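Local coordinates for genome polyprotein (Rhinovirus C, PDB 6KU7) that acts as the viral 3C cysteine protease, probably cutting the polyprotein into its mature proteins, mostly at Gln-Gly junctions, at residues A[18-23]-A[88-93]; A[44-49]-A[75-80]; A[126-131]-A[141-146]. All coordinates share one frame; numbering follows the deposited sequence.

Contact 1 (A[18-23]-A[88-93]); sequences KRNCHV and KFRDIR
Arg-19 and Asn-20 close helix 8-20 just before the chain enters the first strand of the N-terminal chymotrypsin-like barrel, and both reach across to the backbone of the loop 88-93. Arg-19 has CG anti to the backbone N and then bends at chi2 (68°), which brings the guanidinium alongside the loop. Its NH2 gives a hydrogen bond of 2.9 Å to Lys-88 O, with the acceptor oxygen in the guanidinium plane. The flat group is backed on one face by Arg-90, whose CB is 3.9 Å from Arg-19 CZ. Arg-90 N also sits over the guanidinium, but that is donor against donor and no bond.

Asn-20 is the more buried of the two. Its ND2 bonds to Arg-90 O at 2.9 Å, almost dead straight (175°), on a lone pair of the carbonyl and in the plane of the amide. ND2 has a second acceptor in Gly-35 O on strand 29-37, while Ile-92 CG2 packs 3.8 Å from Asn-20 ND2. Asn-20 OD1, by contrast, is buried against Arg-90 CB at 3.5 Å and has no polar partner in the model.

Further along, His-22 NE2 meets the edge of the Phe-89 ring, 3.9 Å from Phe-89 CE1; the other ring nitrogen, ND1, is bonded to Asp-56.

The acceptors on the loop are thus main-chain carbonyls, so helix end and loop are joined by directional hydrogen bonds to neutral carbonyls rather than by a salt bridge. With two carbonyls on ND2, the amide of Asn-20 is fixed against flipping, at the price of a buried oxygen left without a bond.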
loop_
_atom_site.group_PDB
_atom_site.type_symbol
_atom_site.label_atom_id
_atom_site.label_comp_id
_atom_site.label_asym_id
_atom_site.label_seq_id
_atom_site.Cartn_x
_atom_site.Cartn_y
_atom_site.Cartn_z
ATOM N N LYS A 18 6.989 6.373 9.583
ATOM C CA LYS A 18 6.713 7.276 10.693
ATOM C C LYS A 18 6.009 8.550 10.229
ATOM O O LYS A 18 5.131 9.073 10.932
ATOM C CB LYS A 18 8.024 7.611 11.405
ATOM C CG LYS A 18 8.272 6.792 12.672
ATOM C CD LYS A 18 9.713 6.911 13.146
ATOM C CE LYS A 18 9.850 7.952 14.262
ATOM N NZ LYS A 18 11.287 8.243 14.566
ATOM N N ARG A 19 6.346 9.047 9.049
ATOM C CA ARG A 19 5.806 10.325 8.599
ATOM C C ARG A 19 4.508 10.186 7.810
ATOM O O ARG A 19 3.645 11.075 7.893
ATOM C CB ARG A 19 6.865 11.056 7.753
ATOM C CG ARG A 19 6.409 12.375 7.107
ATOM C CD ARG A 19 6.141 13.471 8.148
ATOM N NE ARG A 19 5.553 14.675 7.562
ATOM C CZ ARG A 19 4.315 14.746 7.065
ATOM N NH1 ARG A 19 3.522 13.674 7.057
ATOM N NH2 ARG A 19 3.866 15.894 6.570
ATOM N N ASN A 20 4.329 9.095 7.049
ATOM C CA ASN A 20 3.190 8.997 6.141
ATOM C C ASN A 20 2.209 7.863 6.430
ATOM O O ASN A 20 1.089 7.898 5.899
ATOM C CB ASN A 20 3.674 8.864 4.686
ATOM C CG ASN A 20 4.012 10.215 4.056
ATOM O OD1 ASN A 20 4.773 11.000 4.624
ATOM N ND2 ASN A 20 3.478 10.472 2.866
ATOM N N CYS A 21 2.566 6.883 7.250
ATOM C CA CYS A 21 1.725 5.710 7.424
ATOM C C CYS A 21 0.946 5.766 8.726
ATOM O O CYS A 21 1.357 6.410 9.688
ATOM C CB CYS A 21 2.561 4.443 7.370
ATOM S SG CYS A 21 3.141 4.156 5.684
ATOM N N HIS A 22 -0.196 5.079 8.729
ATOM C CA HIS A 22 -1.152 5.069 9.829
ATOM C C HIS A 22 -1.897 3.740 9.827
ATOM O O HIS A 22 -1.986 3.049 8.806
ATOM C CB HIS A 22 -2.156 6.232 9.726
ATOM C CG HIS A 22 -1.516 7.584 9.666
ATOM N ND1 HIS A 22 -1.320 8.366 10.786
ATOM C CD2 HIS A 22 -1.017 8.289 8.621
ATOM C CE1 HIS A 22 -0.727 9.494 10.435
ATOM N NE2 HIS A 22 -0.531 9.473 9.126
ATOM N N VAL A 23 -2.431 3.387 10.988
ATOM C CA VAL A 23 -3.219 2.173 11.138
ATOM C C VAL A 23 -4.655 2.525 10.799
ATOM O O VAL A 23 -5.245 3.410 11.433
ATOM C CB VAL A 23 -3.124 1.613 12.564
ATOM C CG1 VAL A 23 -4.007 0.379 12.691
ATOM C CG2 VAL A 23 -1.667 1.308 12.943
ATOM N N LYS A 88 -1.161 17.782 6.007
ATOM C CA LYS A 88 -0.788 17.401 4.654
ATOM C C LYS A 88 0.302 16.340 4.726
ATOM O O LYS A 88 1.314 16.528 5.409
ATOM C CB LYS A 88 -0.300 18.606 3.847
ATOM C CG LYS A 88 -1.350 19.704 3.699
ATOM C CD LYS A 88 -1.311 20.379 2.328
ATOM C CE LYS A 88 -2.193 21.638 2.316
ATOM N NZ LYS A 88 -1.960 22.494 1.112
ATOM N N PHE A 89 0.084 15.220 4.046
ATOM C CA PHE A 89 1.132 14.219 3.937
ATOM C C PHE A 89 2.341 14.809 3.222
ATOM O O PHE A 89 2.205 15.618 2.300
ATOM C CB PHE A 89 0.616 13.001 3.165
ATOM C CG PHE A 89 -0.548 12.313 3.821
ATOM C CD1 PHE A 89 -0.422 11.786 5.094
ATOM C CD2 PHE A 89 -1.755 12.173 3.150
ATOM C CE1 PHE A 89 -1.498 11.146 5.710
ATOM C CE2 PHE A 89 -2.834 11.539 3.750
ATOM C CZ PHE A 89 -2.712 11.021 5.029
ATOM N N ARG A 90 3.536 14.411 3.649
ATOM C CA ARG A 90 4.725 14.688 2.852
ATOM C C ARG A 90 4.572 14.058 1.475
ATOM O O ARG A 90 4.165 12.896 1.349
ATOM C CB ARG A 90 5.967 14.142 3.548
ATOM C CG ARG A 90 7.097 13.789 2.609
ATOM C CD ARG A 90 8.231 13.126 3.387
ATOM N NE ARG A 90 9.250 12.535 2.553
ATOM C CZ ARG A 90 9.917 11.427 2.876
ATOM N NH1 ARG A 90 9.642 10.792 4.018
ATOM N NH2 ARG A 90 10.864 10.939 2.062
ATOM N N ASP A 91 4.863 14.845 0.443
ATOM C CA ASP A 91 4.577 14.456 -0.935
ATOM C C ASP A 91 5.613 13.445 -1.409
ATOM O O ASP A 91 6.773 13.793 -1.635
ATOM C CB ASP A 91 4.565 15.690 -1.830
ATOM C CG ASP A 91 4.101 15.392 -3.242
ATOM O OD1 ASP A 91 3.852 14.214 -3.586
ATOM O OD2 ASP A 91 3.996 16.356 -4.032
ATOM N N ILE A 92 5.201 12.191 -1.579
ATOM C CA ILE A 92 6.143 11.142 -1.946
ATOM C C ILE A 92 5.991 10.731 -3.401
ATOM O O ILE A 92 6.583 9.726 -3.824
ATOM C CB ILE A 92 6.017 9.926 -1.012
ATOM C CG1 ILE A 92 4.597 9.375 -1.040
ATOM C CG2 ILE A 92 6.433 10.283 0.424
ATOM C CD1 ILE A 92 4.487 7.927 -0.571
ATOM N N ARG A 93 5.213 11.488 -4.189
ATOM C CA ARG A 93 4.966 11.120 -5.584
ATOM C C ARG A 93 6.254 11.019 -6.390
ATOM O O ARG A 93 6.361 10.171 -7.289
ATOM C CB ARG A 93 4.007 12.120 -6.236
ATOM C CG ARG A 93 2.565 11.839 -5.868
ATOM C CD ARG A 93 1.614 12.878 -6.408
ATOM N NE ARG A 93 1.821 14.177 -5.776
ATOM C CZ ARG A 93 1.026 15.219 -5.987
ATOM N NH1 ARG A 93 -0.022 15.079 -6.789
ATOM N NH2 ARG A 93 1.264 16.380 -5.385
#

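Contact 2 (A[44-49]-A[75-80]); sequences PTHAEC and DTEITL
The imidazole of His-46 is met at its edge by the carboxylate of Glu-77: OE2 lies essentially in the ring plane and takes the ND1 hydrogen bond at 2.7 Å. Outside the two segments, Phe-31 packs with the ring edge-to-face. The carboxylate is turned 38° from the imidazole, and its OE2 is gripped twice, because His-46 N also bonds to it, at 2.6 Å. The backbone N arrives on the syn side, ND1 from the opposite face of the carboxylate. CG of His-46 stands between its own N and carbonyl carbon (chi1 83°), folding the ring back until both donors share one oxygen; Glu-77, bent at chi2, curls its acid up to them. As in picornain 3C enzymes, this is consistent with the His-acid pair of a Cys-His-Glu triad, and Cys-153 touches the His-46 ring.

Thr-45 adds two polar links. Its N bonds to Glu-77 O at 2.9 Å, from well above the carbonyl plane, and its OG1 lies 2.8 Å from Thr-79 OG1. Thr-45 OG1 also gives to a water that accepts from Glu-77 N and donates to Asp-75 OD1, at 2.9 Å.

Pro-44 ends strand 40-44 and pairs antiparallel with Ile-78, a non-hydrogen-bonded pair of the N-terminal barrel. At Glu-77 the chain turns a corner: strand 78-83 continues between strands 40-44 and 58-69, whereas the backbone of Asp-75, two residues earlier, bonds to that of Cys-139, and Glu-77 itself packs on Val-168 of strand 162-170, in the other sheet.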
loop_
_atom_site.group_PDB
_atom_site.type_symbol
_atom_site.label_atom_id
_atom_site.label_comp_id
_atom_site.label_asym_id
_atom_site.label_seq_id
_atom_site.Cartn_x
_atom_site.Cartn_y
_atom_site.Cartn_z
ATOM N N PRO A 44 -5.767 -0.670 0.865
ATOM C CA PRO A 44 -6.225 -1.801 0.038
ATOM C C PRO A 44 -7.742 -1.817 -0.085
ATOM O O PRO A 44 -8.476 -1.613 0.886
ATOM C CB PRO A 44 -5.694 -3.032 0.783
ATOM C CG PRO A 44 -4.531 -2.526 1.563
ATOM C CD PRO A 44 -4.909 -1.126 1.974
ATOM N N THR A 45 -8.203 -2.049 -1.315
ATOM C CA THR A 45 -9.634 -2.027 -1.600
ATOM C C THR A 45 -10.397 -3.029 -0.741
ATOM O O THR A 45 -11.523 -2.752 -0.311
ATOM C CB THR A 45 -9.854 -2.299 -3.077
ATOM O OG1 THR A 45 -9.172 -1.292 -3.845
ATOM C CG2 THR A 45 -11.350 -2.291 -3.409
ATOM N N HIS A 46 -9.793 -4.194 -0.446
ATOM C CA HIS A 46 -10.586 -5.110 0.367
ATOM C C HIS A 46 -10.629 -4.710 1.842
ATOM O O HIS A 46 -11.248 -5.448 2.607
ATOM C CB HIS A 46 -10.101 -6.559 0.192
ATOM C CG HIS A 46 -8.930 -6.941 1.045
ATOM N ND1 HIS A 46 -7.625 -6.660 0.696
ATOM C CD2 HIS A 46 -8.865 -7.620 2.219
ATOM C CE1 HIS A 46 -6.808 -7.131 1.624
ATOM N NE2 HIS A 46 -7.535 -7.715 2.560
ATOM N N ALA A 47 -10.063 -3.581 2.285
ATOM C CA ALA A 47 -10.404 -3.065 3.610
ATOM C C ALA A 47 -11.852 -2.622 3.698
ATOM O O ALA A 47 -12.391 -2.530 4.806
ATOM C CB ALA A 47 -9.513 -1.876 3.990
ATOM N N GLU A 48 -12.473 -2.306 2.562
ATOM C CA GLU A 48 -13.879 -1.901 2.506
ATOM C C GLU A 48 -14.148 -0.680 3.387
ATOM O O GLU A 48 -15.015 -0.693 4.262
ATOM C CB GLU A 48 -14.786 -3.076 2.880
ATOM C CG GLU A 48 -14.868 -4.125 1.762
ATOM C CD GLU A 48 -15.846 -5.263 2.056
ATOM O OE1 GLU A 48 -16.941 -5.005 2.613
ATOM O OE2 GLU A 48 -15.515 -6.420 1.725
ATOM N N CYS A 49 -13.388 0.389 3.144
ATOM C CA CYS A 49 -13.552 1.624 3.901
ATOM C C CYS A 49 -14.913 2.254 3.627
ATOM O O CYS A 49 -15.365 2.304 2.482
ATOM C CB CYS A 49 -12.448 2.602 3.529
ATOM S SG CYS A 49 -10.850 2.107 4.123
ATOM N N ASP A 75 -10.169 -4.658 -10.695
ATOM C CA ASP A 75 -9.558 -4.016 -9.538
ATOM C C ASP A 75 -8.037 -4.045 -9.601
ATOM O O ASP A 75 -7.430 -5.066 -9.928
ATOM C CB ASP A 75 -10.013 -4.718 -8.262
ATOM C CG ASP A 75 -11.395 -4.317 -7.842
ATOM O OD1 ASP A 75 -11.658 -3.100 -7.788
ATOM O OD2 ASP A 75 -12.219 -5.211 -7.578
ATOM N N THR A 76 -7.419 -2.911 -9.277
ATOM C CA THR A 76 -6.019 -2.930 -8.880
ATOM C C THR A 76 -5.844 -3.313 -7.415
ATOM O O THR A 76 -4.716 -3.601 -7.008
ATOM C CB THR A 76 -5.357 -1.574 -9.098
ATOM O OG1 THR A 76 -5.865 -0.641 -8.128
ATOM C CG2 THR A 76 -5.622 -1.051 -10.509
ATOM N N GLU A 77 -6.922 -3.310 -6.624
ATOM C CA GLU A 77 -6.899 -3.520 -5.174
ATOM C C GLU A 77 -6.323 -2.303 -4.447
ATOM O O GLU A 77 -6.075 -2.343 -3.232
ATOM C CB GLU A 77 -6.158 -4.829 -4.836
ATOM C CG GLU A 77 -6.226 -5.370 -3.410
ATOM C CD GLU A 77 -7.621 -5.405 -2.803
ATOM O OE1 GLU A 77 -8.623 -5.621 -3.522
ATOM O OE2 GLU A 77 -7.694 -5.231 -1.574
ATOM N N ILE A 78 -6.136 -1.201 -5.158
ATOM C CA ILE A 78 -5.784 0.088 -4.574
ATOM C C ILE A 78 -7.024 0.979 -4.529
ATOM O O ILE A 78 -7.679 1.199 -5.554
ATOM C CB ILE A 78 -4.673 0.769 -5.390
ATOM C CG1 ILE A 78 -3.327 0.098 -5.148
ATOM C CG2 ILE A 78 -4.604 2.260 -5.062
ATOM C CD1 ILE A 78 -2.212 0.807 -5.868
ATOM N N THR A 79 -7.326 1.514 -3.354
ATOM C CA THR A 79 -8.345 2.539 -3.183
ATOM C C THR A 79 -7.702 3.813 -2.647
ATOM O O THR A 79 -6.910 3.754 -1.695
ATOM C CB THR A 79 -9.432 2.038 -2.237
ATOM O OG1 THR A 79 -10.232 1.079 -2.930
ATOM C CG2 THR A 79 -10.295 3.185 -1.731
ATOM N N LEU A 80 -8.018 4.951 -3.273
ATOM C CA LEU A 80 -7.553 6.262 -2.825
ATOM C C LEU A 80 -8.576 6.866 -1.876
ATOM O O LEU A 80 -9.775 6.866 -2.174
ATOM C CB LEU A 80 -7.339 7.233 -3.988
ATOM C CG LEU A 80 -6.488 6.836 -5.188
ATOM C CD1 LEU A 80 -6.221 8.039 -6.102
ATOM C CD2 LEU A 80 -5.204 6.253 -4.697
HETATM O O HOH W 1 -9.290 -1.899 -6.619
HETATM O O HOH W 2 -12.518 0.510 -1.002
#

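Contact 3 (A[126-131]-A[141-146]); sequences IPYGEV and LLKYNY
Leu-141 opens its strand by facing two residues at once, Tyr-128 and Gly-129, in a classic beta bulge. Its O receives Tyr-128 N at 2.9 Å, with Gly-129 N as a weak second donor, and Leu-141 N returns a bond of 3.1 Å to Gly-129 O. At the backbone angles of Gly-129, phi positive, a CB would be jammed against the carbonyl O of Tyr-128. Beyond the bulge, Leu-141 CD1 packs crosswise against Val-131 CB at 3.6 Å.

Leu-142 forms a non-hydrogen-bonded pair with Pro-127 on the other face of the sheet. Its CD2 rests 3.8 Å from Pro-127 CA, and its CA-H points at Ile-126 O.

Lys-143 restores the two-way bonding: its N gives to Ile-126 O at 2.9 Å, and its O takes Ile-126 N. Its CG starts anti to the backbone N (chi1 169°) and the chain stays near extended through chi2, laying CD over one face of the Tyr-128 ring, 4.0 Å from the centroid and 22° off the normal, as a CH-pi contact. The bend at chi3 then swings Lys-143 CE to 3.8 Å from Ile-126 CD1, the two side chains lying side by side and pointing the same way. NZ then ends on Asn-145 OD1, at 3.1 Å, just past the strand.

In the C-terminal sheet, strand 141-144 runs between strand 118-133 and strand 175-179, with Leu-142 bonded through its backbone to Gly-177. Leu-141 turns onto Val-168 and Tyr-176, Leu-142 onto Val-164 and Ala-165. Strand 118-133 also pairs with strand 136-139, a hairpin consistent with the beta-ribbon of 3C proteases.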
loop_
_atom_site.group_PDB
_atom_site.type_symbol
_atom_site.label_atom_id
_atom_site.label_comp_id
_atom_site.label_asym_id
_atom_site.label_seq_id
_atom_site.Cartn_x
_atom_site.Cartn_y
_atom_site.Cartn_z
ATOM N N ILE A 126 8.865 -8.391 -9.206
ATOM C CA ILE A 126 8.666 -8.402 -10.619
ATOM C C ILE A 126 7.221 -8.243 -11.049
ATOM O O ILE A 126 6.339 -8.706 -10.390
ATOM C CB ILE A 126 9.166 -9.720 -11.248
ATOM C CG1 ILE A 126 8.370 -10.858 -10.723
ATOM C CG2 ILE A 126 10.626 -10.006 -10.989
ATOM C CD1 ILE A 126 8.110 -11.883 -11.755
ATOM N N PRO A 127 7.007 -7.580 -12.184
ATOM C CA PRO A 127 5.706 -7.406 -12.806
ATOM C C PRO A 127 5.170 -8.785 -13.089
ATOM O O PRO A 127 5.821 -9.578 -13.671
ATOM C CB PRO A 127 6.025 -6.647 -14.056
ATOM C CG PRO A 127 7.210 -5.868 -13.688
ATOM C CD PRO A 127 8.020 -6.775 -12.857
ATOM N N TYR A 128 3.942 -9.008 -12.698
ATOM C CA TYR A 128 3.366 -10.334 -12.694
ATOM C C TYR A 128 1.987 -10.388 -13.329
ATOM O O TYR A 128 1.561 -11.472 -13.735
ATOM C CB TYR A 128 3.308 -10.876 -11.249
ATOM C CG TYR A 128 3.149 -12.391 -11.169
ATOM C CD1 TYR A 128 4.183 -13.246 -11.564
ATOM C CD2 TYR A 128 1.944 -12.980 -10.741
ATOM C CE1 TYR A 128 4.024 -14.627 -11.535
ATOM C CE2 TYR A 128 1.801 -14.358 -10.710
ATOM C CZ TYR A 128 2.843 -15.185 -11.115
ATOM O OH TYR A 128 2.701 -16.548 -11.075
ATOM N N GLY A 129 1.305 -9.257 -13.465
ATOM C CA GLY A 129 0.035 -9.189 -14.156
ATOM C C GLY A 129 -1.168 -9.480 -13.286
ATOM O O GLY A 129 -1.273 -9.012 -12.145
ATOM N N GLU A 130 -2.086 -10.260 -13.838
ATOM C CA GLU A 130 -3.381 -10.494 -13.228
ATOM C C GLU A 130 -3.351 -11.788 -12.439
ATOM O O GLU A 130 -2.927 -12.829 -12.949
ATOM C CB GLU A 130 -4.489 -10.566 -14.275
ATOM C CG GLU A 130 -5.867 -10.635 -13.628
ATOM C CD GLU A 130 -6.966 -11.054 -14.583
ATOM O OE1 GLU A 130 -7.359 -12.244 -14.560
ATOM O OE2 GLU A 130 -7.438 -10.191 -15.350
ATOM N N VAL A 131 -3.796 -11.710 -11.195
ATOM C CA VAL A 131 -3.951 -12.864 -10.327
ATOM C C VAL A 131 -5.314 -12.737 -9.667
ATOM O O VAL A 131 -5.762 -11.626 -9.371
ATOM C CB VAL A 131 -2.822 -12.930 -9.278
ATOM C CG1 VAL A 131 -2.912 -14.197 -8.492
ATOM C CG2 VAL A 131 -1.454 -12.813 -9.939
ATOM N N LEU A 141 -0.274 -6.532 -10.662
ATOM C CA LEU A 141 0.394 -7.016 -9.465
ATOM C C LEU A 141 1.892 -7.144 -9.695
ATOM O O LEU A 141 2.332 -7.539 -10.773
ATOM C CB LEU A 141 -0.191 -8.364 -9.054
ATOM C CG LEU A 141 -1.609 -8.249 -8.497
ATOM C CD1 LEU A 141 -2.183 -9.618 -8.129
ATOM C CD2 LEU A 141 -1.575 -7.323 -7.306
ATOM N N LEU A 142 2.675 -6.793 -8.680
ATOM C CA LEU A 142 4.076 -7.196 -8.606
ATOM C C LEU A 142 4.185 -8.319 -7.586
ATOM O O LEU A 142 3.366 -8.416 -6.673
ATOM C CB LEU A 142 4.993 -6.042 -8.199
ATOM C CG LEU A 142 4.800 -4.657 -8.798
ATOM C CD1 LEU A 142 5.841 -3.721 -8.170
ATOM C CD2 LEU A 142 4.874 -4.683 -10.335
ATOM N N LYS A 143 5.179 -9.185 -7.762
ATOM C CA LYS A 143 5.265 -10.425 -7.003
ATOM C C LYS A 143 6.659 -10.571 -6.426
ATOM O O LYS A 143 7.655 -10.234 -7.081
ATOM C CB LYS A 143 4.956 -11.657 -7.870
ATOM C CG LYS A 143 5.309 -12.991 -7.163
ATOM C CD LYS A 143 5.672 -14.113 -8.124
ATOM C CE LYS A 143 7.021 -13.936 -8.776
ATOM N NZ LYS A 143 8.021 -14.956 -8.345
ATOM N N TYR A 144 6.729 -11.078 -5.202
ATOM C CA TYR A 144 8.004 -11.272 -4.538
ATOM C C TYR A 144 8.004 -12.627 -3.865
ATOM O O TYR A 144 6.958 -13.114 -3.433
ATOM C CB TYR A 144 8.294 -10.160 -3.513
ATOM C CG TYR A 144 7.075 -9.599 -2.799
ATOM C CD1 TYR A 144 6.584 -10.176 -1.637
ATOM C CD2 TYR A 144 6.422 -8.472 -3.296
ATOM C CE1 TYR A 144 5.469 -9.629 -0.977
ATOM C CE2 TYR A 144 5.318 -7.936 -2.669
ATOM C CZ TYR A 144 4.847 -8.513 -1.507
ATOM O OH TYR A 144 3.744 -7.979 -0.882
ATOM N N ASN A 145 9.194 -13.219 -3.759
ATOM C CA ASN A 145 9.344 -14.540 -3.154
ATOM C C ASN A 145 9.633 -14.355 -1.672
ATOM O O ASN A 145 10.772 -14.433 -1.215
ATOM C CB ASN A 145 10.442 -15.324 -3.859
ATOM C CG ASN A 145 10.059 -15.694 -5.269
ATOM O OD1 ASN A 145 8.899 -16.023 -5.543
ATOM N ND2 ASN A 145 11.020 -15.628 -6.180
ATOM N N TYR A 146 8.574 -14.063 -0.913
ATOM C CA TYR A 146 8.691 -13.917 0.534
ATOM C C TYR A 146 7.384 -14.406 1.137
ATOM O O TYR A 146 6.311 -14.027 0.639
ATOM C CB TYR A 146 8.960 -12.474 0.970
ATOM C CG TYR A 146 9.111 -12.310 2.468
ATOM C CD1 TYR A 146 10.353 -12.447 3.082
ATOM C CD2 TYR A 146 7.999 -12.067 3.276
ATOM C CE1 TYR A 146 10.487 -12.325 4.468
ATOM C CE2 TYR A 146 8.124 -11.955 4.650
ATOM C CZ TYR A 146 9.366 -12.080 5.238
ATOM O OH TYR A 146 9.487 -11.949 6.603
#

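How the contacts relate
Contact 2 is the most interior, with four of its seven touching residues buried and none exposed, and its centre about 9 Å from the centre of the chain. Contacts 1 and 3 lie further out, at 12 Å and 14 Å, and each includes an exposed residue. Contacts 1 and 2 reach the same N-terminal barrel, contact 2 nested within the loop that contact 1 closes; contact 3 belongs to the C-terminal sheet, across the chain's centre from contact 1. Contact 2 stands where the two sheets meet, its nearest atoms about 5 Å from contact 3. The chemistry differs as well: side-chain donors on loop carbonyls in contact 1, a shared carboxylate and waters in contact 2, strand pairing with apolar packing in contact 3.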